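Local coordinates for protein serine acetyltransferase (Entamoeba histolytica, PDB 3P1B) that probably catalyses the transfer of an acetyl group from acetyl-CoA to L-serine, giving O-acetylserine for the synthesis of cysteine, at residues Tyr5-Ala10 with His61-Leu66; Glu95-Ile100 with Tyr137-Val142. All blocks are in the same frame, centred on the assembly; numbering follows the deposited sequence.

Interaction 1 of 2, residues Tyr5-Ala10 with His61-Leu66. With SO4 (sulfate ion), chain E.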
loop_
_atom_site.group_PDB
_atom_site.type_symbol
_atom_site.label_atom_id
_atom_site.label_comp_id
_atom_site.label_asym_id
_atom_site.label_seq_id
_atom_site.Cartn_x
_atom_site.Cartn_y
_atom_site.Cartn_z
ATOM N N TYR A 5 12.140 36.070 -1.733
ATOM C CA TYR A 5 12.355 35.182 -0.590
ATOM C C TYR A 5 12.683 33.766 -1.076
ATOM O O TYR A 5 13.537 33.111 -0.500
ATOM C CB TYR A 5 11.193 35.144 0.374
ATOM C CG TYR A 5 11.524 34.467 1.694
ATOM C CD1 TYR A 5 12.558 34.915 2.492
ATOM C CD2 TYR A 5 10.717 33.438 2.185
ATOM C CE1 TYR A 5 12.846 34.291 3.724
ATOM C CE2 TYR A 5 11.015 32.791 3.434
ATOM C CZ TYR A 5 12.067 33.265 4.185
ATOM O OH TYR A 5 12.371 32.655 5.410
ATOM N N ILE A 6 12.027 33.308 -2.130
ATOM C CA ILE A 6 12.325 31.967 -2.665
ATOM C C ILE A 6 13.777 31.906 -3.157
ATOM O O ILE A 6 14.491 30.953 -2.842
ATOM C CB ILE A 6 11.360 31.523 -3.778
ATOM C CG1 ILE A 6 9.932 31.398 -3.232
ATOM C CG2 ILE A 6 11.772 30.134 -4.328
ATOM C CD1 ILE A 6 8.879 31.300 -4.326
ATOM N N TYR A 7 14.225 32.945 -3.886
ATOM C CA TYR A 7 15.608 33.002 -4.360
ATOM C C TYR A 7 16.572 32.758 -3.194
ATOM O O TYR A 7 17.464 31.912 -3.295
ATOM C CB TYR A 7 15.925 34.352 -5.034
ATOM C CG TYR A 7 15.504 34.615 -6.489
ATOM C CD1 TYR A 7 15.464 33.587 -7.451
ATOM C CD2 TYR A 7 15.244 35.940 -6.925
ATOM C CE1 TYR A 7 15.109 33.863 -8.803
ATOM C CE2 TYR A 7 14.891 36.229 -8.267
ATOM C CZ TYR A 7 14.826 35.185 -9.201
ATOM O OH TYR A 7 14.490 35.453 -10.534
ATOM N N SER A 8 16.371 33.431 -2.055
ATOM C CA SER A 8 17.286 33.310 -0.892
ATOM C C SER A 8 17.334 31.938 -0.206
ATOM O O SER A 8 18.374 31.491 0.284
ATOM C CB SER A 8 16.922 34.343 0.174
ATOM O OG SER A 8 15.803 33.913 0.950
ATOM N N ILE A 9 16.175 31.313 -0.119
ATOM C CA ILE A 9 16.059 30.009 0.455
ATOM C C ILE A 9 16.677 28.984 -0.566
ATOM O O ILE A 9 17.389 28.106 -0.159
ATOM C CB ILE A 9 14.591 29.672 0.865
ATOM C CG1 ILE A 9 14.168 30.434 2.162
ATOM C CG2 ILE A 9 14.471 28.180 0.976
ATOM C CD1 ILE A 9 14.916 30.073 3.497
ATOM N N ALA A 10 16.436 29.133 -1.865
ATOM C CA ALA A 10 17.073 28.252 -2.843
ATOM C C ALA A 10 18.599 28.391 -2.786
ATOM O O ALA A 10 19.360 27.398 -2.828
ATOM C CB ALA A 10 16.569 28.560 -4.224
ATOM N N HIS A 61 18.341 26.177 -11.166
ATOM C CA HIS A 61 17.371 25.150 -11.533
ATOM C C HIS A 61 16.662 24.714 -10.264
ATOM O O HIS A 61 15.482 24.349 -10.288
ATOM C CB HIS A 61 17.992 23.969 -12.311
ATOM C CG HIS A 61 17.007 22.865 -12.619
ATOM N ND1 HIS A 61 15.913 23.049 -13.447
ATOM C CD2 HIS A 61 16.950 21.574 -12.205
ATOM C CE1 HIS A 61 15.230 21.919 -13.534
ATOM N NE2 HIS A 61 15.836 21.008 -12.789
ATOM N N ILE A 62 17.400 24.774 -9.158
ATOM C CA ILE A 62 16.886 24.523 -7.819
ATOM C C ILE A 62 15.833 25.539 -7.325
ATOM O O ILE A 62 14.852 25.147 -6.660
ATOM C CB ILE A 62 18.032 24.390 -6.840
ATOM C CG1 ILE A 62 18.760 23.080 -7.126
ATOM C CG2 ILE A 62 17.512 24.452 -5.390
ATOM C CD1 ILE A 62 20.001 22.894 -6.316
ATOM N N ALA A 63 16.044 26.819 -7.665
ATOM C CA ALA A 63 15.068 27.882 -7.470
ATOM C C ALA A 63 13.811 27.626 -8.266
ATOM O O ALA A 63 12.738 27.825 -7.778
ATOM C CB ALA A 63 15.664 29.236 -7.911
ATOM N N SER A 64 13.974 27.198 -9.509
ATOM C CA SER A 64 12.846 26.919 -10.402
ATOM C C SER A 64 11.919 25.804 -9.859
ATOM O O SER A 64 10.699 25.997 -9.843
ATOM C CB SER A 64 13.385 26.647 -11.822
ATOM O OG SER A 64 12.373 26.345 -12.754
ATOM N N GLU A 65 12.507 24.721 -9.339
ATOM C CA GLU A 65 11.793 23.595 -8.693
ATOM C C GLU A 65 11.168 24.031 -7.366
ATOM O O GLU A 65 10.070 23.567 -6.986
ATOM C CB GLU A 65 12.749 22.401 -8.466
ATOM C CG GLU A 65 13.282 21.720 -9.747
ATOM C CD GLU A 65 12.169 21.096 -10.593
ATOM O OE1 GLU A 65 11.285 20.401 -10.044
ATOM O OE2 GLU A 65 12.177 21.320 -11.829
ATOM N N LEU A 66 11.869 24.893 -6.640
ATOM C CA LEU A 66 11.325 25.430 -5.397
ATOM C C LEU A 66 10.132 26.318 -5.750
ATOM O O LEU A 66 9.080 26.242 -5.104
ATOM C CB LEU A 66 12.391 26.158 -4.573
ATOM C CG LEU A 66 11.983 26.643 -3.196
ATOM C CD1 LEU A 66 11.296 25.508 -2.463
ATOM C CD2 LEU A 66 13.157 27.136 -2.326
HETATM S S SO4 E . 16.294 17.123 -13.898
HETATM O O1 SO4 E . 15.572 17.999 -13.017
HETATM O O2 SO4 E . 17.379 16.375 -13.318
HETATM O O3 SO4 E . 16.923 17.942 -14.852
HETATM O O4 SO4 E . 15.486 16.230 -14.657
#

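Interaction 2 of 2, residues Glu95-Ile100 with Tyr137-Val142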
loop_
_atom_site.group_PDB
_atom_site.type_symbol
_atom_site.label_atom_id
_atom_site.label_comp_id
_atom_site.label_asym_id
_atom_site.label_seq_id
_atom_site.Cartn_x
_atom_site.Cartn_y
_atom_site.Cartn_z
ATOM N N GLU A 95 10.817 29.374 5.216
ATOM C CA GLU A 95 11.639 29.583 6.440
ATOM C C GLU A 95 12.215 28.319 7.075
ATOM O O GLU A 95 13.319 28.354 7.626
ATOM C CB GLU A 95 10.822 30.296 7.544
ATOM C CG GLU A 95 11.598 30.670 8.812
ATOM C CD GLU A 95 10.692 30.998 10.026
ATOM O OE1 GLU A 95 9.441 31.128 9.878
ATOM O OE2 GLU A 95 11.225 31.089 11.164
ATOM N N LYS A 96 11.438 27.238 7.087
ATOM C CA LYS A 96 11.881 26.028 7.726
ATOM C C LYS A 96 12.696 25.064 6.837
ATOM O O LYS A 96 13.176 24.050 7.308
ATOM C CB LYS A 96 10.682 25.291 8.386
ATOM C CG LYS A 96 10.228 25.906 9.721
ATOM C CD LYS A 96 11.287 25.670 10.818
ATOM C CE LYS A 96 10.849 26.199 12.183
ATOM N NZ LYS A 96 10.830 27.696 12.090
ATOM N N LEU A 97 12.817 25.307 5.551
ATOM C CA LEU A 97 13.394 24.255 4.721
ATOM C C LEU A 97 14.865 23.934 5.020
ATOM O O LEU A 97 15.260 22.817 4.812
ATOM C CB LEU A 97 13.253 24.613 3.248
ATOM C CG LEU A 97 11.832 24.537 2.597
ATOM C CD1 LEU A 97 11.958 25.033 1.198
ATOM C CD2 LEU A 97 11.252 23.163 2.555
ATOM N N PRO A 98 15.709 24.968 5.320
ATOM C CA PRO A 98 17.115 24.669 5.601
ATOM C C PRO A 98 17.207 23.728 6.803
ATOM O O PRO A 98 17.954 22.730 6.794
ATOM C CB PRO A 98 17.723 26.068 5.870
ATOM C CG PRO A 98 16.929 26.987 4.971
ATOM C CD PRO A 98 15.487 26.396 5.020
ATOM N N SER A 99 16.423 24.021 7.816
ATOM C CA SER A 99 16.374 23.244 9.093
ATOM C C SER A 99 15.965 21.735 8.886
ATOM O O SER A 99 16.507 20.753 9.546
ATOM C CB SER A 99 15.321 23.946 9.934
ATOM O OG SER A 99 15.142 23.301 11.175
ATOM N N ILE A 100 14.955 21.586 8.030
ATOM C CA ILE A 100 14.400 20.277 7.681
ATOM C C ILE A 100 15.422 19.520 6.837
ATOM O O ILE A 100 15.650 18.335 6.970
ATOM C CB ILE A 100 13.066 20.416 6.887
ATOM C CG1 ILE A 100 11.918 20.924 7.785
ATOM C CG2 ILE A 100 12.691 19.049 6.325
ATOM C CD1 ILE A 100 10.674 21.447 6.911
ATOM N N TYR A 137 6.320 14.414 5.331
ATOM C CA TYR A 137 5.913 14.679 6.677
ATOM C C TYR A 137 6.535 15.950 7.287
ATOM O O TYR A 137 5.809 16.706 7.949
ATOM C CB TYR A 137 6.282 13.521 7.580
ATOM C CG TYR A 137 6.333 14.001 9.023
ATOM C CD1 TYR A 137 5.133 14.372 9.693
ATOM C CD2 TYR A 137 7.572 14.209 9.656
ATOM C CE1 TYR A 137 5.192 14.904 11.016
ATOM C CE2 TYR A 137 7.644 14.797 10.983
ATOM C CZ TYR A 137 6.460 15.100 11.621
ATOM O OH TYR A 137 6.546 15.620 12.888
ATOM N N ARG A 138 7.861 16.116 7.158
ATOM C CA ARG A 138 8.496 17.272 7.770
ATOM C C ARG A 138 7.944 18.586 7.180
ATOM O O ARG A 138 7.729 19.562 7.973
ATOM C CB ARG A 138 10.033 17.108 7.760
ATOM C CG ARG A 138 10.489 15.954 8.576
ATOM C CD ARG A 138 11.958 16.160 8.999
ATOM N NE ARG A 138 12.426 14.982 9.672
ATOM C CZ ARG A 138 12.161 14.697 10.925
ATOM N NH1 ARG A 138 11.394 15.508 11.678
ATOM N NH2 ARG A 138 12.669 13.578 11.407
ATOM N N ILE A 139 7.631 18.597 5.876
ATOM C CA ILE A 139 6.944 19.713 5.198
ATOM C C ILE A 139 5.453 19.859 5.640
ATOM O O ILE A 139 5.057 20.920 6.108
ATOM C CB ILE A 139 7.189 19.724 3.653
ATOM C CG1 ILE A 139 8.675 19.999 3.368
ATOM C CG2 ILE A 139 6.226 20.653 2.889
ATOM C CD1 ILE A 139 9.142 21.281 4.012
ATOM N N ALA A 140 4.659 18.792 5.529
ATOM C CA ALA A 140 3.277 18.778 6.025
ATOM C C ALA A 140 3.128 19.220 7.517
ATOM O O ALA A 140 2.205 19.949 7.848
ATOM C CB ALA A 140 2.621 17.414 5.738
ATOM N N HIS A 141 4.056 18.802 8.386
ATOM C CA HIS A 141 4.087 19.288 9.743
ATOM C C HIS A 141 4.175 20.839 9.896
ATOM O O HIS A 141 3.481 21.407 10.736
ATOM C CB HIS A 141 5.109 18.526 10.573
ATOM C CG HIS A 141 5.043 18.868 12.010
ATOM N ND1 HIS A 141 4.058 18.390 12.852
ATOM C CD2 HIS A 141 5.836 19.677 12.753
ATOM C CE1 HIS A 141 4.279 18.856 14.071
ATOM N NE2 HIS A 141 5.379 19.598 14.044
ATOM N N VAL A 142 4.977 21.519 9.074
ATOM C CA VAL A 142 5.092 22.988 9.152
ATOM C C VAL A 142 3.687 23.544 8.864
ATOM O O VAL A 142 3.199 24.458 9.544
ATOM C CB VAL A 142 6.164 23.497 8.091
ATOM C CG1 VAL A 142 6.270 25.066 7.952
ATOM C CG2 VAL A 142 7.534 22.978 8.516
#

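Interaction 1 of 2, residues Tyr5-Ala10 with His61-Leu66
Ile9, whose CG2 packs on Leu66, gives its backbone N-H to Tyr5 O, and the same oxygen also accepts the hydroxyl of Ser8. The side-chain bond, Ser8 OG to Tyr5 O, is 2.8 Å long, with the donor tilted out of the carbonyl plane. Between the helices no hydrogen bond forms and the contact is apolar. Ala10 sets the closest approach, its CB lying 3.6 Å from Ala63 CA, and this alanine pair lets the segment axes come within 9.0 Å at 125°. Beside it, CG2 of Ile6 meets Leu66 CG at 3.7 Å. Leu66 has CG anti to the backbone N (chi1 -174°), which carries CD2 between the CG2 methyls of Ile6 and Ile9; the gap from Ile9 CG2 to Leu66 CD2 is 3.7 Å. At the more exposed margin, Ala63 CB approaches the edge of the Tyr7 ring, near its plane. Farther out, His61 NE2 donates to sulfate O1 (3.0 Å, 155° at the hydrogen); the anion, probably from the crystallisation liquor, also binds Lys53 N. The contact is plain packing of helix 2-19 on helix 59-80, with Ile45 of helix 37-46 against Leu66 and Leu94 of helix 83-114 against Ile6.

Interaction 2 of 2, residues Glu95-Ile100 with Tyr137-Val142
Ile100 faces helix 129-145 with both of its branches, CG2 against the Arg138 side chain and CD1 against Ile139 and Val142. Its CG2, anti to the backbone N, lies 3.6 Å from Arg138 CB and also reaches CD of that arginine, the two side chains sliding past each other in opposite directions. The CD1 end meets Val142 CG2 at 3.8 Å, and the Ile100 and Ile139 side chains cross at about a right angle; the modelled spacing of their two CD1 atoms, 3.3 Å, is tighter than normal carbon packing and carries little weight. Val142 CG2 also touches Lys96 CB at 3.9 Å, after which the lysine bends away at chi2 (-70°) and brings NZ 3.5 Å from Glu95 OE2 in a salt bridge. Leu97 lies beside Ile139, but the modelled approach of their methyls is doubtful. No hydrogen bond crosses between the segments, whose axes stay 10.6 Å apart at 146°, roughly antiparallel.

The second shell positions Arg138. Extended from CG to NE, it carries its guanidinium beyond the apolar layer, where NH1 bonds Ile173 O while NH2 bonds Lys174 O and forms a salt bridge to Asp107. Tyr137 OH donates a hydrogen bond to Ala171 O and accepts one from Ile173 N. Helix 129-145 is thereby tied to strand 172-173 of the hexapeptide-repeat domain, while helix 83-114, kinked at Pro98, packs against its other helical neighbours, 2-19 and 37-46.

The two contacts come in series along the chain, interaction 1 closing before interaction 2 opens, and their centres lie about 15 Å apart within the N-terminal helical region. Helix 83-114 follows helix 59-80 directly and joins them: Leu66 CD1 lies 3.8 Å from Leu97 CD1, while Ile9 CD1 is 4.0 Å from Pro98 CG. They thus belong to one continuous apolar interior. Interaction 1 is farther from the chain centre, about 21 Å against 9 Å, whereas 137-142 borders the left-handed parallel beta-helix characteristic of hexapeptide-repeat acyltransferases. Packing therefore passes inward, from the N-terminal helix through 95-100 to the start of the beta-helix.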